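Local coordinates for aminoglycoside N(3)-acetyltransferase (PDB 6NP3), which transfers an acetyl group from acetyl-CoA to the 3-amino group of 2-deoxystreptamine aminoglycosides such as gentamicin, and so probably confers antibiotic resistance, at residues T1-R13 and P34-E48. Numbering follows the deposited sequence.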
ATOM      1  N   THR A   1       5.388  27.213 -12.745  1.00 50.88           N
ATOM      2  CA  THR A   1       5.610  26.338 -13.893  1.00 50.23           C
ATOM      3  C   THR A   1       5.564  24.868 -13.481  1.00 45.45           C
ATOM      4  O   THR A   1       6.080  24.508 -12.425  1.00 46.76           O
ATOM      5  CB  THR A   1       6.955  26.654 -14.570  1.00 53.75           C
ATOM      6  OG1 THR A   1       7.103  25.856 -15.749  1.00 56.63           O
ATOM      7  CG2 THR A   1       8.120  26.388 -13.626  1.00 55.54           C
ATOM      8  N   PRO A   2       4.944  24.020 -14.304  1.00 39.43           N
ATOM      9  CA  PRO A   2       4.799  22.612 -13.913  1.00 34.48           C
ATOM     10  C   PRO A   2       6.153  21.931 -13.797  1.00 30.70           C
ATOM     11  O   PRO A   2       7.101  22.243 -14.521  1.00 31.03           O
ATOM     12  CB  PRO A   2       3.969  21.996 -15.046  1.00 35.11           C
ATOM     13  CG  PRO A   2       3.375  23.158 -15.796  1.00 37.28           C
ATOM     14  CD  PRO A   2       4.384  24.275 -15.643  1.00 38.72           C
ATOM     15  N   TRP A   3       6.224  20.975 -12.879  1.00 27.12           N
ATOM     16  CA  TRP A   3       7.457  20.245 -12.650  1.00 26.24           C
ATOM     17  C   TRP A   3       7.745  19.299 -13.805  1.00 24.49           C
ATOM     18  O   TRP A   3       6.849  18.606 -14.301  1.00 24.36           O
ATOM     19  CB  TRP A   3       7.332  19.423 -11.375  1.00 25.78           C
ATOM     20  CG  TRP A   3       7.106  20.252 -10.160  1.00 25.80           C
ATOM     21  CD1 TRP A   3       5.921  20.465  -9.523  1.00 26.59           C
ATOM     22  CD2 TRP A   3       8.096  20.970  -9.421  1.00 25.71           C
ATOM     23  NE1 TRP A   3       6.108  21.286  -8.443  1.00 26.71           N
ATOM     24  CE2 TRP A   3       7.436  21.604  -8.350  1.00 26.54           C
ATOM     25  CE3 TRP A   3       9.477  21.141  -9.561  1.00 26.99           C
ATOM     26  CZ2 TRP A   3       8.106  22.386  -7.423  1.00 26.90           C
ATOM     27  CZ3 TRP A   3      10.141  21.923  -8.639  1.00 27.81           C
ATOM     28  CH2 TRP A   3       9.453  22.541  -7.586  1.00 27.12           C
ATOM     29  N   SER A   4       9.001  19.280 -14.228  1.00 24.47           N
ATOM     30  CA  SER A   4       9.466  18.357 -15.246  1.00 23.74           C
ATOM     31  C   SER A   4       9.932  17.056 -14.604  1.00 21.36           C
ATOM     32  O   SER A   4      10.283  17.004 -13.420  1.00 20.30           O
ATOM     33  CB  SER A   4      10.637  18.958 -16.010  1.00 24.82           C
ATOM     34  OG  SER A   4      11.753  19.059 -15.161  1.00 25.39           O
ATOM     35  N   LYS A   5       9.965  15.996 -15.412  0.61 20.83           N
ATOM     36  CA  LYS A   5      10.501  14.727 -14.928  0.61 20.28           C
ATOM     37  C   LYS A   5      11.912  14.908 -14.380  0.61 19.68           C
ATOM     38  O   LYS A   5      12.235  14.436 -13.283  0.61 18.96           O
ATOM     39  CB  LYS A   5      10.486  13.679 -16.043  0.61 21.83           C
ATOM     40  CG  LYS A   5      11.149  12.373 -15.629  0.61 23.26           C
ATOM     41  CD  LYS A   5      10.949  11.261 -16.652  0.61 24.48           C
ATOM     42  CE  LYS A   5      11.643  11.567 -17.959  0.61 25.11           C
ATOM     43  NZ  LYS A   5      11.661  10.391 -18.871  0.61 26.42           N
ATOM     44  N   SER A   6      12.774  15.590 -15.137  0.61 20.32           N
ATOM     45  CA  SER A   6      14.152  15.769 -14.695  0.61 20.41           C
ATOM     46  C   SER A   6      14.226  16.410 -13.315  0.61 20.37           C
ATOM     47  O   SER A   6      15.041  16.006 -12.477  0.61 19.59           O
ATOM     48  CB  SER A   6      14.923  16.622 -15.707  0.61 21.24           C
ATOM     49  OG  SER A   6      16.188  17.026 -15.205  0.61 22.40           O
ATOM     50  N   GLU A   7      13.424  17.445 -13.069  1.00 20.55           N
ATOM     51  CA  GLU A   7      13.462  18.095 -11.763  1.00 22.59           C
ATOM     52  C   GLU A   7      13.053  17.122 -10.663  1.00 19.47           C
ATOM     53  O   GLU A   7      13.685  17.063  -9.598  1.00 18.48           O
ATOM     54  CB  GLU A   7      12.517  19.293 -11.757  1.00 26.80           C
ATOM     55  CG  GLU A   7      13.000  20.509 -12.547  1.00 33.26           C
ATOM     56  CD  GLU A   7      11.952  21.604 -12.631  1.00 39.31           C
ATOM     57  OE1 GLU A   7      10.812  21.323 -13.045  1.00 39.04           O
ATOM     58  OE2 GLU A   7      12.271  22.755 -12.278  1.00 44.63           O
ATOM     59  N   LEU A   8      11.997  16.347 -10.912  1.00 17.10           N
ATOM     60  CA  LEU A   8      11.567  15.368  -9.920  1.00 15.76           C
ATOM     61  C   LEU A   8      12.646  14.334  -9.654  1.00 15.38           C
ATOM     62  O   LEU A   8      12.864  13.946  -8.495  1.00 15.23           O
ATOM     63  CB  LEU A   8      10.285  14.695 -10.375  1.00 15.96           C
ATOM     64  CG  LEU A   8       9.093  15.625 -10.558  1.00 17.57           C
ATOM     65  CD1 LEU A   8       7.907  14.852 -11.098  1.00 19.63           C
ATOM     66  CD2 LEU A   8       8.693  16.322  -9.272  1.00 17.95           C
ATOM     67  N   VAL A   9      13.311  13.848 -10.700  1.00 15.26           N
ATOM     68  CA  VAL A   9      14.356  12.854 -10.504  1.00 15.61           C
ATOM     69  C   VAL A   9      15.466  13.406  -9.618  1.00 15.70           C
ATOM     70  O   VAL A   9      15.990  12.707  -8.743  1.00 16.07           O
ATOM     71  CB  VAL A   9      14.882  12.348 -11.861  1.00 16.47           C
ATOM     72  CG1 VAL A   9      16.062  11.466 -11.619  1.00 18.56           C
ATOM     73  CG2 VAL A   9      13.795  11.606 -12.591  1.00 17.29           C
ATOM     74  N   ARG A  10      15.889  14.650  -9.870  1.00 16.31           N
ATOM     75  CA  ARG A  10      16.953  15.216  -9.056  1.00 17.07           C
ATOM     76  C   ARG A  10      16.489  15.388  -7.618  1.00 16.94           C
ATOM     77  O   ARG A  10      17.268  15.185  -6.685  1.00 16.72           O
ATOM     78  CB  ARG A  10      17.451  16.541  -9.640  1.00 18.96           C
ATOM     79  CG  ARG A  10      17.909  16.452 -11.092  1.00 21.82           C
ATOM     80  CD  ARG A  10      18.891  15.315 -11.338  1.00 23.42           C
ATOM     81  NE  ARG A  10      20.192  15.519 -10.701  1.00 23.54           N
ATOM     82  CZ  ARG A  10      21.116  14.575 -10.572  1.00 25.63           C
ATOM     83  NH1 ARG A  10      20.886  13.351 -11.024  1.00 27.76           N
ATOM     84  NH2 ARG A  10      22.266  14.852  -9.977  1.00 27.07           N
ATOM     85  N   GLN A  11      15.232  15.799  -7.418  1.00 16.01           N
ATOM     86  CA  GLN A  11      14.695  15.887  -6.060  1.00 16.29           C
ATOM     87  C   GLN A  11      14.657  14.524  -5.365  1.00 15.11           C
ATOM     88  O   GLN A  11      14.949  14.428  -4.165  1.00 15.24           O
ATOM     89  CB  GLN A  11      13.289  16.473  -6.095  1.00 16.17           C
ATOM     90  CG  GLN A  11      13.218  17.952  -6.372  1.00 17.49           C
ATOM     91  CD  GLN A  11      11.807  18.425  -6.547  1.00 17.96           C
ATOM     92  OE1 GLN A  11      10.992  17.738  -7.130  1.00 18.48           O
ATOM     93  NE2 GLN A  11      11.501  19.603  -6.025  1.00 19.81           N
ATOM     94  N   LEU A  12      14.279  13.468  -6.089  1.00 14.84           N
ATOM     95  CA  LEU A  12      14.261  12.133  -5.504  1.00 14.52           C
ATOM     96  C   LEU A  12      15.662  11.688  -5.124  1.00 14.97           C
ATOM     97  O   LEU A  12      15.873  11.088  -4.060  1.00 14.41           O
ATOM     98  CB  LEU A  12      13.601  11.167  -6.479  1.00 14.45           C
ATOM     99  CG  LEU A  12      12.091  11.356  -6.660  1.00 15.00           C
ATOM    100  CD1 LEU A  12      11.577  10.651  -7.896  1.00 15.96           C
ATOM    101  CD2 LEU A  12      11.358  10.861  -5.429  1.00 15.14           C
ATOM    102  N   ARG A  13      16.648  12.009  -5.966  0.77 14.96           N
ATOM    103  CA  ARG A  13      18.027  11.692  -5.625  0.77 15.95           C
ATOM    104  C   ARG A  13      18.448  12.450  -4.376  0.77 15.91           C
ATOM    105  O   ARG A  13      19.107  11.890  -3.489  0.77 16.15           O
ATOM    106  CB  ARG A  13      18.938  12.024  -6.808  0.77 18.39           C
ATOM    107  CG  ARG A  13      18.765  11.115  -8.018  0.77 22.96           C
ATOM    108  CD  ARG A  13      19.879  10.071  -8.068  0.77 25.87           C
ATOM    109  NE  ARG A  13      19.751   9.114  -9.166  0.77 26.64           N
ATOM    110  CZ  ARG A  13      18.970   8.039  -9.126  0.77 25.15           C
ATOM    111  NH1 ARG A  13      18.228   7.785  -8.053  0.77 20.91           N
ATOM    112  NH2 ARG A  13      18.933   7.217 -10.166  0.77 27.26           N
ATOM    113  N   PRO A  34       1.258  21.050 -10.104  1.00 26.13           N
ATOM    114  CA  PRO A  34       1.202  20.756 -11.542  1.00 25.52           C
ATOM    115  C   PRO A  34       2.447  20.045 -12.040  1.00 24.96           C
ATOM    116  O   PRO A  34       3.577  20.392 -11.685  1.00 25.34           O
ATOM    117  CB  PRO A  34       1.059  22.141 -12.184  1.00 28.64           C
ATOM    118  CG  PRO A  34       0.442  22.991 -11.128  1.00 28.32           C
ATOM    119  CD  PRO A  34       0.942  22.459  -9.804  1.00 28.15           C
ATOM    120  N   LEU A  35       2.214  19.057 -12.890  1.00 24.88           N
ATOM    121  CA  LEU A  35       3.263  18.256 -13.495  1.00 24.75           C
ATOM    122  C   LEU A  35       3.216  18.416 -15.010  1.00 24.80           C
ATOM    123  O   LEU A  35       2.141  18.539 -15.606  1.00 25.68           O
ATOM    124  CB  LEU A  35       3.067  16.788 -13.126  1.00 24.30           C
ATOM    125  CG  LEU A  35       3.169  16.489 -11.634  1.00 24.42           C
ATOM    126  CD1 LEU A  35       2.744  15.052 -11.357  1.00 25.80           C
ATOM    127  CD2 LEU A  35       4.578  16.754 -11.131  1.00 25.46           C
ATOM    128  N   ALA A  36       4.397  18.382 -15.622  1.00 26.10           N
ATOM    129  CA  ALA A  36       4.519  18.649 -17.050  1.00 27.57           C
ATOM    130  C   ALA A  36       3.503  17.858 -17.866  1.00 29.05           C
ATOM    131  O   ALA A  36       2.848  18.404 -18.764  1.00 29.40           O
ATOM    132  CB  ALA A  36       5.941  18.331 -17.514  1.00 28.88           C
ATOM    133  N   ASP A  37       3.364  16.565 -17.580  1.00 29.99           N
ATOM    134  CA  ASP A  37       2.452  15.695 -18.317  1.00 32.34           C
ATOM    135  C   ASP A  37       1.514  14.956 -17.378  1.00 30.09           C
ATOM    136  O   ASP A  37       1.137  13.800 -17.607  1.00 30.17           O
ATOM    137  CB  ASP A  37       3.222  14.716 -19.188  1.00 37.76           C
ATOM    138  CG  ASP A  37       3.951  15.403 -20.301  1.00 44.75           C
ATOM    139  OD1 ASP A  37       3.282  16.086 -21.097  1.00 46.57           O
ATOM    140  OD2 ASP A  37       5.189  15.294 -20.355  1.00 45.18           O
ATOM    141  N   GLY A  38       1.107  15.632 -16.319  1.00 27.32           N
ATOM    142  CA  GLY A  38       0.217  15.049 -15.355  1.00 24.48           C
ATOM    143  C   GLY A  38       0.899  14.010 -14.493  1.00 22.81           C
ATOM    144  O   GLY A  38       2.129  13.928 -14.439  1.00 22.15           O
ATOM    145  N   PRO A  39       0.103  13.195 -13.795  1.00 21.44           N
ATOM    146  CA  PRO A  39       0.687  12.203 -12.871  1.00 20.12           C
ATOM    147  C   PRO A  39       1.711  11.283 -13.495  1.00 19.30           C
ATOM    148  O   PRO A  39       2.643  10.846 -12.801  1.00 18.29           O
ATOM    149  CB  PRO A  39      -0.538  11.429 -12.374  1.00 21.55           C
ATOM    150  CG  PRO A  39      -1.654  12.455 -12.422  1.00 22.15           C
ATOM    151  CD  PRO A  39      -1.369  13.258 -13.681  1.00 22.48           C
ATOM    152  N   GLN A  40       1.588  10.994 -14.790  1.00 19.71           N
ATOM    153  CA  GLN A  40       2.571  10.126 -15.430  1.00 19.81           C
ATOM    154  C   GLN A  40       3.984  10.675 -15.278  1.00 17.95           C
ATOM    155  O   GLN A  40       4.951   9.908 -15.277  1.00 19.12           O
ATOM    156  CB  GLN A  40       2.269   9.977 -16.920  1.00 20.28           C
ATOM    157  CG  GLN A  40       3.167   8.948 -17.580  1.00 20.86           C
ATOM    158  CD  GLN A  40       2.864   7.545 -17.077  1.00 20.77           C
ATOM    159  OE1 GLN A  40       1.700   7.166 -16.914  1.00 21.45           O
ATOM    160  NE2 GLN A  40       3.904   6.770 -16.832  1.00 20.96           N
ATOM    161  N   THR A  41       4.126  12.005 -15.214  1.00 18.74           N
ATOM    162  CA  THR A  41       5.449  12.607 -15.029  1.00 19.16           C
ATOM    163  C   THR A  41       6.122  12.083 -13.768  1.00 17.47           C
ATOM    164  O   THR A  41       7.316  11.762 -13.770  1.00 17.63           O
ATOM    165  CB  THR A  41       5.326  14.134 -14.986  1.00 21.30           C
ATOM    166  OG1 THR A  41       4.755  14.583 -16.222  1.00 23.90           O
ATOM    167  CG2 THR A  41       6.685  14.799 -14.768  1.00 21.90           C
ATOM    168  N   LEU A  42       5.367  11.983 -12.679  1.00 17.01           N
ATOM    169  CA  LEU A  42       5.925  11.472 -11.437  1.00 16.42           C
ATOM    170  C   LEU A  42       6.139   9.971 -11.482  1.00 15.69           C
ATOM    171  O   LEU A  42       7.135   9.490 -10.937  1.00 15.86           O
ATOM    172  CB  LEU A  42       5.028  11.869 -10.280  1.00 17.58           C
ATOM    173  CG  LEU A  42       5.479  11.393  -8.903  1.00 17.28           C
ATOM    174  CD1 LEU A  42       6.859  11.801  -8.544  1.00 18.49           C
ATOM    175  CD2 LEU A  42       4.486  11.947  -7.863  1.00 18.34           C
ATOM    176  N   VAL A  43       5.240   9.212 -12.108  1.00 15.75           N
ATOM    177  CA  VAL A  43       5.501   7.785 -12.301  1.00 15.94           C
ATOM    178  C   VAL A  43       6.812   7.588 -13.065  1.00 15.65           C
ATOM    179  O   VAL A  43       7.666   6.775 -12.683  1.00 15.93           O
ATOM    180  CB  VAL A  43       4.314   7.122 -13.025  1.00 16.52           C
ATOM    181  CG1 VAL A  43       4.622   5.688 -13.366  1.00 17.26           C
ATOM    182  CG2 VAL A  43       3.073   7.194 -12.196  1.00 17.80           C
ATOM    183  N   ASP A  44       6.982   8.316 -14.178  1.00 16.20           N
ATOM    184  CA  ASP A  44       8.213   8.208 -14.960  1.00 16.66           C
ATOM    185  C   ASP A  44       9.425   8.587 -14.128  1.00 15.70           C
ATOM    186  O   ASP A  44      10.492   7.973 -14.244  1.00 16.47           O
ATOM    187  CB  ASP A  44       8.152   9.093 -16.211  1.00 18.37           C
ATOM    188  CG  ASP A  44       7.103   8.646 -17.206  1.00 20.46           C
ATOM    189  OD1 ASP A  44       6.697   7.466 -17.201  1.00 20.92           O
ATOM    190  OD2 ASP A  44       6.708   9.484 -18.045  1.00 22.47           O
ATOM    191  N   ALA A  45       9.298   9.627 -13.315  1.00 15.65           N
ATOM    192  CA  ALA A  45      10.422  10.045 -12.488  1.00 15.48           C
ATOM    193  C   ALA A  45      10.784   8.977 -11.456  1.00 15.39           C
ATOM    194  O   ALA A  45      11.968   8.724 -11.214  1.00 16.09           O
ATOM    195  CB  ALA A  45      10.071  11.346 -11.775  1.00 15.29           C
ATOM    196  N   LEU A  46       9.783   8.350 -10.831  1.00 15.17           N
ATOM    197  CA  LEU A  46      10.055   7.286  -9.869  1.00 15.59           C
ATOM    198  C   LEU A  46      10.782   6.117 -10.519  1.00 15.26           C
ATOM    199  O   LEU A  46      11.738   5.569  -9.954  1.00 15.15           O
ATOM    200  CB  LEU A  46       8.743   6.810  -9.246  1.00 17.39           C
ATOM    201  CG  LEU A  46       7.959   7.794  -8.379  1.00 20.83           C
ATOM    202  CD1 LEU A  46       6.565   7.288  -8.109  1.00 23.19           C
ATOM    203  CD2 LEU A  46       8.735   8.009  -7.085  1.00 23.87           C
ATOM    204  N   ILE A  47      10.321   5.712 -11.700  1.00 16.00           N
ATOM    205  CA  ILE A  47      10.939   4.614 -12.421  1.00 17.57           C
ATOM    206  C   ILE A  47      12.369   4.959 -12.792  1.00 16.78           C
ATOM    207  O   ILE A  47      13.271   4.126 -12.663  1.00 16.84           O
ATOM    208  CB  ILE A  47      10.074   4.271 -13.647  1.00 19.38           C
ATOM    209  CG1 ILE A  47       8.735   3.694 -13.186  1.00 21.15           C
ATOM    210  CG2 ILE A  47      10.789   3.321 -14.586  1.00 20.99           C
ATOM    211  CD1 ILE A  47       7.727   3.527 -14.289  1.00 24.02           C
ATOM    212  N   GLU A  48      12.605   6.189 -13.232  1.00 17.22           N
ATOM    213  CA  GLU A  48      13.960   6.585 -13.579  1.00 17.53           C
ATOM    214  C   GLU A  48      14.854   6.637 -12.344  1.00 16.18           C
ATOM    215  O   GLU A  48      16.022   6.243 -12.386  1.00 16.97           O
ATOM    216  CB  GLU A  48      13.912   7.949 -14.258  1.00 20.18           C
ATOM    217  CG  GLU A  48      15.267   8.421 -14.701  1.00 23.87           C
ATOM    218  CD  GLU A  48      15.203   9.556 -15.694  1.00 29.17           C
ATOM    219  OE1 GLU A  48      16.004  10.494 -15.553  1.00 30.68           O
ATOM    220  OE2 GLU A  48      14.356   9.501 -16.601  1.00 32.93           O
TER
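Ala45 is the tight point where helices 5-13 and 39-48 meet: its methyl drops as a knob into the hole made by Lys5, Leu8, Val9 and Leu12, with Ala45 CB 3.6 Å from Leu8 CB. So small a knob suits axes only 8.6 Å apart, crossing at -46°. On the buried side, Leu8 CD1 touches both Leu35 CD2, at 3.8 Å, and Thr41 CG2, the leucine crossing both side chains at about a right angle. Further along, Leu12 CD1 meets Leu46 CD2 at 4.0 Å, and both leucines rest on Leu158 of the central sheet, while Leu42 packs near Val27 and Leu29, which bind acetyl-CoA in another structure of this enzyme.

Ahead of the helices, the two segments form a single beta bridge, Trp3 with Leu35: Trp3 N donates to Pro34 O (3.0 Å) and Ala36 N to Trp3 O (2.8 Å). Just beyond it, Ser4 and Glu7 close a capping box, Glu7 N giving to Ser4 OG and Ser4 N to Glu7 OE1 along the anti lone pair.

On the solvent side, the stem of Lys5 is a second knob, among Thr41, Asp44, Ala45 and Glu48: chi1 of 175° swings it across the neighbouring helix, CD 3.6 Å from Asp44 CB. Only its charged end is loose. NZ makes a long salt bridge with Glu48 OE2, 3.6 Å away, doubtful since Lys5 is modelled in two conformers. Arg13, at the far end, hydrogen-bonds through NH1 to Ala49 O.

Apolar contact, including the Lys5 methylenes, and two backbone bonds probably fix how the N-terminal helix sits against its neighbour, with the exposed charges probably adding little.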